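Long-range contacts in [4Fe-4S]-dependent U34-ARNt thiolase (Methanococcus maripaludis, PDB 6SCY), which carries a [4Fe-4S] cluster and probably binds ATP and tRNA to thiolate uridine 34 of the tRNA: residues V45-I50 / Y72-P77; A66-N70 / F104-I110; I82-E88 / E111-F117. One frame throughout, in Å; residues are numbered along the deposited sequence. Where two conformers were deposited one is given.

Contact 1: V45-I50 / Y72-P77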
loop_
_atom_site.group_PDB
_atom_site.type_symbol
_atom_site.label_atom_id
_atom_site.label_comp_id
_atom_site.label_asym_id
_atom_site.label_seq_id
_atom_site.Cartn_x
_atom_site.Cartn_y
_atom_site.Cartn_z
ATOM N N VAL A 45 27.161 3.951 -11.722
ATOM C CA VAL A 45 27.698 4.090 -10.367
ATOM C C VAL A 45 29.019 3.321 -10.245
ATOM O O VAL A 45 29.981 3.843 -9.689
ATOM C CB VAL A 45 26.660 3.666 -9.293
ATOM C CG1 VAL A 45 27.257 3.707 -7.887
ATOM C CG2 VAL A 45 25.407 4.535 -9.368
ATOM N N LEU A 46 29.060 2.086 -10.763
ATOM C CA LEU A 46 30.255 1.259 -10.696
ATOM C C LEU A 46 31.077 1.444 -11.962
ATOM O O LEU A 46 30.960 0.660 -12.906
ATOM C CB LEU A 46 29.898 -0.223 -10.476
ATOM C CG LEU A 46 29.030 -0.571 -9.276
ATOM C CD1 LEU A 46 28.044 -1.626 -9.642
ATOM C CD2 LEU A 46 29.854 -1.037 -8.122
ATOM N N LYS A 47 31.899 2.498 -11.988
ATOM C CA LYS A 47 32.792 2.829 -13.103
ATOM C C LYS A 47 33.971 3.681 -12.635
ATOM O O LYS A 47 34.024 4.067 -11.472
ATOM C CB LYS A 47 32.035 3.498 -14.280
ATOM C CG LYS A 47 31.475 4.890 -14.007
ATOM C CD LYS A 47 30.951 5.529 -15.288
ATOM C CE LYS A 47 30.734 7.014 -15.141
ATOM N NZ LYS A 47 30.285 7.636 -16.412
ATOM N N ASN A 48 34.906 3.978 -13.544
ATOM C CA ASN A 48 36.065 4.826 -13.266
ATOM C C ASN A 48 35.664 6.313 -13.299
ATOM O O ASN A 48 34.600 6.658 -13.820
ATOM C CB ASN A 48 37.177 4.524 -14.280
ATOM C CG ASN A 48 38.567 4.862 -13.809
ATOM O OD1 ASN A 48 39.032 4.420 -12.753
ATOM N ND2 ASN A 48 39.269 5.643 -14.610
ATOM N N ASN A 49 36.509 7.182 -12.741
ATOM C CA ASN A 49 36.333 8.638 -12.715
ATOM C C ASN A 49 35.099 9.111 -11.900
ATOM O O ASN A 49 34.511 10.156 -12.219
ATOM C CB ASN A 49 36.354 9.249 -14.131
ATOM C CG ASN A 49 37.342 8.595 -15.063
ATOM O OD1 ASN A 49 38.529 8.440 -14.750
ATOM N ND2 ASN A 49 36.859 8.169 -16.218
ATOM N N ILE A 50 34.759 8.402 -10.799
ATOM C CA ILE A 50 33.663 8.839 -9.914
ATOM C C ILE A 50 34.080 8.777 -8.425
ATOM O O ILE A 50 34.879 7.929 -8.037
ATOM C CB ILE A 50 32.263 8.187 -10.155
ATOM C CG1 ILE A 50 32.301 6.670 -10.025
ATOM C CG2 ILE A 50 31.614 8.623 -11.466
ATOM C CD1 ILE A 50 31.664 6.260 -8.834
ATOM N N TYR A 72 34.789 -3.060 -4.576
ATOM C CA TYR A 72 34.671 -2.655 -5.973
ATOM C C TYR A 72 35.696 -1.560 -6.316
ATOM O O TYR A 72 36.557 -1.773 -7.163
ATOM C CB TYR A 72 33.233 -2.182 -6.303
ATOM C CG TYR A 72 32.109 -3.153 -5.981
ATOM C CD1 TYR A 72 32.107 -4.447 -6.499
ATOM C CD2 TYR A 72 30.992 -2.740 -5.266
ATOM C CE1 TYR A 72 31.054 -5.326 -6.245
ATOM C CE2 TYR A 72 29.925 -3.603 -5.024
ATOM C CZ TYR A 72 29.965 -4.898 -5.510
ATOM O OH TYR A 72 28.923 -5.751 -5.264
ATOM N N TYR A 73 35.591 -0.382 -5.644
ATOM C CA TYR A 73 36.447 0.789 -5.879
ATOM C C TYR A 73 37.928 0.570 -5.529
ATOM O O TYR A 73 38.752 1.417 -5.878
ATOM C CB TYR A 73 35.887 2.047 -5.180
ATOM C CG TYR A 73 34.524 2.478 -5.690
ATOM C CD1 TYR A 73 34.346 2.882 -7.008
ATOM C CD2 TYR A 73 33.420 2.508 -4.846
ATOM C CE1 TYR A 73 33.091 3.256 -7.488
ATOM C CE2 TYR A 73 32.162 2.897 -5.309
ATOM C CZ TYR A 73 32.003 3.274 -6.631
ATOM O OH TYR A 73 30.759 3.652 -7.083
ATOM N N LYS A 74 38.269 -0.566 -4.878
ATOM C CA LYS A 74 39.644 -0.928 -4.526
ATOM C C LYS A 74 40.429 -1.236 -5.801
ATOM O O LYS A 74 41.587 -0.831 -5.918
ATOM C CB LYS A 74 39.656 -2.162 -3.616
ATOM C CG LYS A 74 40.820 -2.210 -2.629
ATOM C CD LYS A 74 40.447 -2.922 -1.297
ATOM C CE LYS A 74 40.237 -4.431 -1.417
ATOM N NZ LYS A 74 40.228 -5.088 -0.064
ATOM N N GLN A 75 39.811 -1.935 -6.754
ATOM C CA GLN A 75 40.498 -2.268 -7.990
ATOM C C GLN A 75 40.384 -1.163 -9.050
ATOM O O GLN A 75 41.216 -1.114 -9.963
ATOM C CB GLN A 75 40.069 -3.646 -8.527
ATOM C CG GLN A 75 38.573 -3.941 -8.524
ATOM C CD GLN A 75 38.242 -5.268 -7.880
ATOM O OE1 GLN A 75 39.091 -5.938 -7.273
ATOM N NE2 GLN A 75 36.984 -5.672 -7.989
ATOM N N ILE A 76 39.394 -0.254 -8.903
ATOM C CA ILE A 76 39.160 0.864 -9.837
ATOM C C ILE A 76 40.141 1.990 -9.477
ATOM O O ILE A 76 40.103 2.473 -8.340
ATOM C CB ILE A 76 37.667 1.310 -9.907
ATOM C CG1 ILE A 76 36.681 0.122 -9.816
ATOM C CG2 ILE A 76 37.398 2.116 -11.156
ATOM C CD1 ILE A 76 36.870 -1.119 -10.785
ATOM N N PRO A 77 41.090 2.336 -10.388
ATOM C CA PRO A 77 42.150 3.292 -10.019
ATOM C C PRO A 77 41.709 4.736 -9.783
ATOM O O PRO A 77 42.112 5.320 -8.773
ATOM C CB PRO A 77 43.152 3.182 -11.173
ATOM C CG PRO A 77 42.335 2.729 -12.336
ATOM C CD PRO A 77 41.299 1.810 -11.755
#
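Y73 reaches from the end of a helix into the loop V45-I50 and forms the tight part of this contact. Its hydroxyl donates a hydrogen bond to the backbone oxygen of V45, with OH and O 2.7 Å apart. That oxygen lies at the edge of the Y73 ring, in its plane. The hydroxyl itself sits well above the plane of the C=O group. V45 CG1 lies beside the same hydroxyl, with CG1 to Y73 OH at 3.6 Å. I50 crosses the tyrosine at about a right angle, and its CD1 is 3.6 Å from Y73 CE1. I50 CG1 stands between the backbone N and the carbonyl carbon (chi1 58°), and chi2 (108°) then sets CD1 by the ring. The bond and the isoleucine methyl together probably limit the movement of the phenol end.

The loop V45-I50 leads into strand 51-55, the middle strand of the parallel sheet of the PP-loop (HUP-type) alpha/beta domain. The contact joins this loop to the end of helix 60-75, which follows that strand. S79, just beyond, bonds through OG to the backbone oxygens of K47 and I50.

L46 brings CD2 obliquely to the ring of Y72, 3.5 Å from Y72 CD2. Y72 was modelled in two conformers, so this detail is less certain. Helix 26-41 also lies against both side chains.

The solvent side is looser. N48, I76 and P77 are partly or fully exposed, and no hydrogen bond joins the two segments there. N48 and I76 slide past each other in opposite directions, with N48 OD1 3.2 Å from I76 CG2. N48 OD1 also lies 3.6 Å from P77 CD, but it makes its hydrogen bond to the backbone N of N78.

Contact 2: A66-N70 / F104-I110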
loop_
_atom_site.group_PDB
_atom_site.type_symbol
_atom_site.label_atom_id
_atom_site.label_comp_id
_atom_site.label_asym_id
_atom_site.label_seq_id
_atom_site.Cartn_x
_atom_site.Cartn_y
_atom_site.Cartn_z
ATOM N N ALA A 66 29.680 -0.305 3.249
ATOM C CA ALA A 66 31.022 0.275 3.176
ATOM C C ALA A 66 32.056 -0.750 2.702
ATOM O O ALA A 66 32.942 -0.388 1.925
ATOM C CB ALA A 66 31.427 0.855 4.523
ATOM N N TYR A 67 31.923 -2.029 3.146
ATOM C CA TYR A 67 32.827 -3.116 2.765
ATOM C C TYR A 67 32.651 -3.492 1.296
ATOM O O TYR A 67 33.656 -3.694 0.604
ATOM C CB TYR A 67 32.630 -4.349 3.662
ATOM C CG TYR A 67 33.490 -5.539 3.278
ATOM C CD1 TYR A 67 33.059 -6.459 2.326
ATOM C CD2 TYR A 67 34.718 -5.764 3.891
ATOM C CE1 TYR A 67 33.843 -7.555 1.969
ATOM C CE2 TYR A 67 35.503 -6.868 3.559
ATOM C CZ TYR A 67 35.063 -7.761 2.595
ATOM O OH TYR A 67 35.833 -8.854 2.264
ATOM N N LEU A 68 31.386 -3.655 0.839
ATOM C CA LEU A 68 31.079 -4.029 -0.540
ATOM C C LEU A 68 31.594 -2.958 -1.498
ATOM O O LEU A 68 32.447 -3.266 -2.327
ATOM C CB LEU A 68 29.576 -4.337 -0.741
ATOM C CG LEU A 68 28.982 -5.537 0.038
ATOM C CD1 LEU A 68 27.460 -5.555 -0.056
ATOM C CD2 LEU A 68 29.563 -6.876 -0.426
ATOM N N LEU A 69 31.175 -1.691 -1.305
ATOM C CA LEU A 69 31.612 -0.548 -2.109
ATOM C C LEU A 69 33.130 -0.446 -2.177
ATOM O O LEU A 69 33.665 -0.211 -3.258
ATOM C CB LEU A 69 31.031 0.772 -1.579
ATOM C CG LEU A 69 29.569 1.081 -1.879
ATOM C CD1 LEU A 69 29.086 2.235 -1.041
ATOM C CD2 LEU A 69 29.363 1.415 -3.332
ATOM N N ASN A 70 33.823 -0.658 -1.040
ATOM C CA ASN A 70 35.291 -0.617 -0.988
ATOM C C ASN A 70 35.935 -1.708 -1.838
ATOM O O ASN A 70 36.904 -1.419 -2.530
ATOM C CB ASN A 70 35.820 -0.635 0.450
ATOM C CG ASN A 70 37.323 -0.695 0.542
ATOM O OD1 ASN A 70 37.897 -1.754 0.793
ATOM N ND2 ASN A 70 37.993 0.429 0.321
ATOM N N PHE A 104 36.696 0.822 11.486
ATOM C CA PHE A 104 36.534 0.049 10.247
ATOM C C PHE A 104 37.276 0.810 9.138
ATOM O O PHE A 104 38.062 0.205 8.402
ATOM C CB PHE A 104 35.039 -0.135 9.882
ATOM C CG PHE A 104 34.746 -0.728 8.516
ATOM C CD1 PHE A 104 34.605 -2.099 8.350
ATOM C CD2 PHE A 104 34.565 0.092 7.407
ATOM C CE1 PHE A 104 34.323 -2.641 7.089
ATOM C CE2 PHE A 104 34.309 -0.454 6.148
ATOM C CZ PHE A 104 34.179 -1.815 6.000
ATOM N N CYS A 105 37.030 2.139 9.039
ATOM C CA CYS A 105 37.642 3.045 8.064
ATOM C C CYS A 105 39.160 3.052 8.153
ATOM O O CYS A 105 39.835 3.273 7.145
ATOM C CB CYS A 105 37.071 4.452 8.197
ATOM S SG CYS A 105 35.525 4.707 7.293
ATOM N N GLU A 106 39.691 2.810 9.362
ATOM C CA GLU A 106 41.125 2.730 9.624
ATOM C C GLU A 106 41.652 1.373 9.124
ATOM O O GLU A 106 42.598 1.337 8.326
ATOM C CB GLU A 106 41.418 2.905 11.126
ATOM C CG GLU A 106 41.178 4.306 11.662
ATOM C CD GLU A 106 41.355 4.492 13.159
ATOM O OE1 GLU A 106 41.211 3.508 13.926
ATOM O OE2 GLU A 106 41.619 5.644 13.567
ATOM N N GLU A 107 41.002 0.268 9.561
ATOM C CA GLU A 107 41.352 -1.110 9.208
ATOM C C GLU A 107 41.219 -1.421 7.704
ATOM O O GLU A 107 41.948 -2.279 7.198
ATOM C CB GLU A 107 40.507 -2.095 10.030
ATOM C CG GLU A 107 41.214 -3.413 10.308
ATOM C CD GLU A 107 40.375 -4.480 10.984
ATOM O OE1 GLU A 107 40.244 -5.584 10.404
ATOM O OE2 GLU A 107 39.858 -4.222 12.095
ATOM N N TYR A 108 40.302 -0.727 6.999
ATOM C CA TYR A 108 40.049 -0.962 5.579
ATOM C C TYR A 108 40.581 0.145 4.646
ATOM O O TYR A 108 40.572 -0.031 3.425
ATOM C CB TYR A 108 38.559 -1.239 5.351
ATOM C CG TYR A 108 38.157 -2.622 5.820
ATOM C CD1 TYR A 108 37.800 -2.854 7.144
ATOM C CD2 TYR A 108 38.181 -3.709 4.952
ATOM C CE1 TYR A 108 37.448 -4.129 7.589
ATOM C CE2 TYR A 108 37.835 -4.989 5.385
ATOM C CZ TYR A 108 37.461 -5.193 6.704
ATOM O OH TYR A 108 37.111 -6.446 7.146
ATOM N N GLY A 109 41.086 1.231 5.222
ATOM C CA GLY A 109 41.671 2.341 4.479
ATOM C C GLY A 109 40.690 3.209 3.718
ATOM O O GLY A 109 40.935 3.525 2.551
ATOM N N ILE A 110 39.585 3.615 4.374
ATOM C CA ILE A 110 38.563 4.499 3.800
ATOM C C ILE A 110 38.678 5.875 4.472
ATOM O O ILE A 110 38.685 5.951 5.702
ATOM C CB ILE A 110 37.135 3.888 3.929
ATOM C CG1 ILE A 110 37.003 2.586 3.102
ATOM C CG2 ILE A 110 36.051 4.910 3.528
ATOM C CD1 ILE A 110 35.932 1.593 3.584
#
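Y67 and Y108 meet from two helices that run nearly side by side. The axes of 66-70 and 104-108 cross at -26°, with a closest approach of 11.7 Å. The backbones are therefore well apart, and large side chains span the gap. The nearest CA pairs are Y67 with Y108 and N70 with I110. After Y108 the chain turns out of its helix in a Schellman motif. G109 has positive phi, I110 N bonds to C105 O at 2.8 Å, and a weak bond joins G109 N to E106 O. This turn brings I110 back toward the first helix.

F104 fills the gap at one end. Its CE2 meets A66 CB at 3.6 Å, and its CZ meets Y67 CB at 3.8 Å. CG is anti to the backbone N (chi1 171°), which sends the ring outward to the backbone of A66 and Y67. Within their own helix, F104 and Y108 overlap near the rims of their rings: CE1 of F104 lies over a face of Y108, and CD1 of Y108 over a face of F104.

The Y67 and Y108 rings meet obliquely, with planes 80° apart. Y108 CE2 comes to the edge of the Y67 ring, 3.5 Å from Y67 CE2. At the other end, I110 CD1 packs on N70 CB at 3.8 Å, and I110 CG1 lies 3.7 Å from N70 ND2.

Both helices lie on one face of the parallel sheet. I110 also rests on M54 and A83, and L226 borders F104 and Y108.

No hydrogen bond joins the two segments. Even the buried amide of N70 meets the second segment mainly through the isoleucine. Cohesion between them probably rests mostly on apolar and aromatic packing.

Contact 3: I82-E88 / E111-F117. With SF4 (iron/sulfur cluster), chain E.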
loop_
_atom_site.group_PDB
_atom_site.type_symbol
_atom_site.label_atom_id
_atom_site.label_comp_id
_atom_site.label_asym_id
_atom_site.label_seq_id
_atom_site.Cartn_x
_atom_site.Cartn_y
_atom_site.Cartn_z
ATOM N N ILE A 82 34.582 8.194 0.134
ATOM C CA ILE A 82 34.696 8.980 1.364
ATOM C C ILE A 82 33.554 8.579 2.297
ATOM O O ILE A 82 32.432 8.421 1.833
ATOM C CB ILE A 82 34.700 10.518 1.081
ATOM C CG1 ILE A 82 35.624 10.886 -0.090
ATOM C CG2 ILE A 82 35.080 11.331 2.340
ATOM C CD1 ILE A 82 35.286 12.223 -0.751
ATOM N N ALA A 83 33.827 8.416 3.603
ATOM C CA ALA A 83 32.802 8.064 4.590
ATOM C C ALA A 83 32.482 9.257 5.463
ATOM O O ALA A 83 33.396 9.924 5.938
ATOM C CB ALA A 83 33.266 6.900 5.446
ATOM N N ILE A 84 31.196 9.544 5.657
ATOM C CA ILE A 84 30.754 10.667 6.487
ATOM C C ILE A 84 29.953 10.171 7.679
ATOM O O ILE A 84 28.913 9.523 7.501
ATOM C CB ILE A 84 29.972 11.772 5.721
ATOM C CG1 ILE A 84 30.569 12.094 4.336
ATOM C CG2 ILE A 84 29.844 13.031 6.585
ATOM C CD1 ILE A 84 29.511 12.338 3.272
ATOM N N MET A 85 30.425 10.517 8.890
ATOM C CA MET A 85 29.756 10.187 10.147
ATOM C C MET A 85 29.166 11.475 10.717
ATOM O O MET A 85 29.890 12.464 10.864
ATOM C CB MET A 85 30.734 9.556 11.147
ATOM C CG MET A 85 31.240 8.198 10.735
ATOM S SD MET A 85 32.713 8.347 9.710
ATOM C CE MET A 85 33.483 6.815 10.051
ATOM N N VAL A 86 27.856 11.479 11.018
ATOM C CA VAL A 86 27.192 12.677 11.534
ATOM C C VAL A 86 26.806 12.510 13.008
ATOM O O VAL A 86 25.838 11.814 13.303
ATOM C CB VAL A 86 25.995 13.143 10.651
ATOM C CG1 VAL A 86 25.521 14.528 11.059
ATOM C CG2 VAL A 86 26.346 13.126 9.167
ATOM N N ASN A 87 27.559 13.127 13.933
ATOM C CA ASN A 87 27.214 13.063 15.355
ATOM C C ASN A 87 26.101 14.066 15.605
ATOM O O ASN A 87 26.329 15.280 15.570
ATOM C CB ASN A 87 28.422 13.334 16.267
ATOM C CG ASN A 87 28.070 13.557 17.725
ATOM O OD1 ASN A 87 27.205 12.890 18.311
ATOM N ND2 ASN A 87 28.743 14.512 18.341
ATOM N N GLU A 88 24.888 13.547 15.849
ATOM C CA GLU A 88 23.694 14.357 16.104
ATOM C C GLU A 88 23.819 15.215 17.369
ATOM O O GLU A 88 23.057 16.168 17.537
ATOM C CB GLU A 88 22.425 13.492 16.126
ATOM C CG GLU A 88 22.078 12.892 14.775
ATOM C CD GLU A 88 22.234 11.390 14.627
ATOM O OE1 GLU A 88 22.904 10.759 15.475
ATOM O OE2 GLU A 88 21.690 10.841 13.641
ATOM N N GLU A 111 38.779 6.950 3.668
ATOM C CA GLU A 111 38.912 8.320 4.167
ATOM C C GLU A 111 37.618 8.758 4.843
ATOM O O GLU A 111 36.604 8.924 4.177
ATOM C CB GLU A 111 39.316 9.301 3.047
ATOM C CG GLU A 111 40.621 8.956 2.336
ATOM C CD GLU A 111 40.499 8.043 1.125
ATOM O OE1 GLU A 111 39.609 8.283 0.273
ATOM O OE2 GLU A 111 41.306 7.091 1.025
ATOM N N TYR A 112 37.646 8.895 6.171
ATOM C CA TYR A 112 36.475 9.277 6.958
ATOM C C TYR A 112 36.447 10.771 7.308
ATOM O O TYR A 112 37.498 11.417 7.382
ATOM C CB TYR A 112 36.333 8.389 8.213
ATOM C CG TYR A 112 37.361 8.620 9.305
ATOM C CD1 TYR A 112 38.487 7.808 9.412
ATOM C CD2 TYR A 112 37.165 9.596 10.279
ATOM C CE1 TYR A 112 39.420 7.996 10.430
ATOM C CE2 TYR A 112 38.101 9.807 11.289
ATOM C CZ TYR A 112 39.227 9.001 11.364
ATOM O OH TYR A 112 40.137 9.194 12.375
ATOM N N LYS A 113 35.236 11.306 7.531
ATOM C CA LYS A 113 35.003 12.699 7.890
ATOM C C LYS A 113 33.871 12.788 8.912
ATOM O O LYS A 113 32.702 12.631 8.552
ATOM C CB LYS A 113 34.699 13.551 6.642
ATOM C CG LYS A 113 34.610 15.048 6.945
ATOM C CD LYS A 113 34.178 15.869 5.734
ATOM C CE LYS A 113 34.643 17.303 5.813
ATOM N NZ LYS A 113 33.614 18.214 6.396
ATOM N N ILE A 114 34.225 13.052 10.180
ATOM C CA ILE A 114 33.245 13.202 11.259
ATOM C C ILE A 114 32.779 14.658 11.318
ATOM O O ILE A 114 33.570 15.557 11.608
ATOM C CB ILE A 114 33.729 12.678 12.636
ATOM C CG1 ILE A 114 34.457 11.308 12.517
ATOM C CG2 ILE A 114 32.549 12.620 13.624
ATOM C CD1 ILE A 114 35.570 11.096 13.521
ATOM N N VAL A 115 31.499 14.871 11.007
ATOM C CA VAL A 115 30.839 16.170 10.972
ATOM C C VAL A 115 29.765 16.166 12.052
ATOM O O VAL A 115 29.086 15.156 12.234
ATOM C CB VAL A 115 30.263 16.450 9.555
ATOM C CG1 VAL A 115 29.344 17.663 9.538
ATOM C CG2 VAL A 115 31.381 16.621 8.536
ATOM N N HIS A 116 29.588 17.309 12.738
ATOM C CA HIS A 116 28.614 17.493 13.818
ATOM C C HIS A 116 27.373 18.293 13.396
ATOM O O HIS A 116 27.427 19.070 12.437
ATOM C CB HIS A 116 29.296 18.143 15.036
ATOM C CG HIS A 116 30.506 17.396 15.484
ATOM N ND1 HIS A 116 30.403 16.268 16.275
ATOM C CD2 HIS A 116 31.810 17.601 15.182
ATOM C CE1 HIS A 116 31.645 15.839 16.452
ATOM N NE2 HIS A 116 32.525 16.611 15.818
ATOM N N PHE A 117 26.252 18.085 14.120
ATOM C CA PHE A 117 24.980 18.787 13.920
ATOM C C PHE A 117 25.164 20.233 14.405
ATOM O O PHE A 117 24.682 21.173 13.768
ATOM C CB PHE A 117 23.859 18.086 14.722
ATOM C CG PHE A 117 22.833 17.272 13.953
ATOM C CD1 PHE A 117 23.228 16.287 13.056
ATOM C CD2 PHE A 117 21.477 17.438 14.186
ATOM C CE1 PHE A 117 22.281 15.522 12.365
ATOM C CE2 PHE A 117 20.532 16.658 13.513
ATOM C CZ PHE A 117 20.941 15.710 12.604
HETATM FE FE1 SF4 E . 15.333 9.634 15.216
HETATM FE FE2 SF4 E . 17.656 11.066 14.876
HETATM FE FE3 SF4 E . 17.620 8.377 14.326
HETATM FE FE4 SF4 E . 17.448 9.244 16.929
HETATM S S1 SF4 E . 19.230 9.514 15.500
HETATM S S2 SF4 E . 16.165 7.616 15.943
HETATM S S3 SF4 E . 16.221 11.174 16.672
HETATM S S4 SF4 E . 16.443 10.023 13.232
#
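A83, M85 and N87 bond through their backbones to E111-F117, joining two parallel strands in register. A83 N donates to E111 O at 2.9 Å. A83 O in turn takes K113 N. M85 bonds to K113 O and V115 N in the same way, and N87 to V115 O and F117 N. V115 N and M85 O are 2.9 Å apart. CA-H...O contacts fill in between; V86 CA to V115 O is 3.2 Å.

One side-chain hydrogen bond adds to these. N87 ND2 donates to H116 ND1 at 3.2 Å. The donor lies in the ring plane and the acceptor in the amide plane, although the two planes are 84° apart.

The strands are the two ends of a beta-alpha-beta crossover through helix 95-108. Strand 111-116 is the outermost strand of the PP-loop sheet on this side within the chain. A83, M85 and N87 face that helix, while I84 and V115 face helix 141-159.

Apolar contacts lie on both faces. M85 is bent at chi2 (88°), which carries CE across to Y112 CB at 3.7 Å. On the other face, V86 CG1 meets the F117 ring at its edge, 3.5 Å from CD1. E88 CG lies over a face of that ring in a CH-pi contact, 3.9 Å from the centroid. With F117 replaced by an alanine, V86 CG1 and E88 CG would probably lose the ring they pack on, opening a gap beside them.

Charged groups reach outside the two strands. E88 OE1 forms a salt bridge with R94, and OE2 one with R149. K113 NZ pairs with E159. E88 is part of the cluster pocket, where its OE2 comes within 3.4 Å of S1 of the iron-sulfur cluster.

How the contacts relate
Contacts 1 and 2 share helix 60-75: segment 66-70 lies in it and 72-77 runs off its end. The contact centres are 14 Å apart. Contacts 2 and 3 touch directly. C105 of helix 95-108 and I110 just after it both touch A83, with C105 SG 3.6 Å and I110 CG2 3.9 Å from A83 CB. Contacts 1 and 3 do not touch; their nearest atoms are about 8 Å apart. Contact 3 lies at the functional end, with E88 in the cluster pocket and V86 predicted to bind ATP. The side chain of A66 is about 4 Å from that of L56, another predicted ATP residue. The side chain of Y73 is about 11 Å from that of L56.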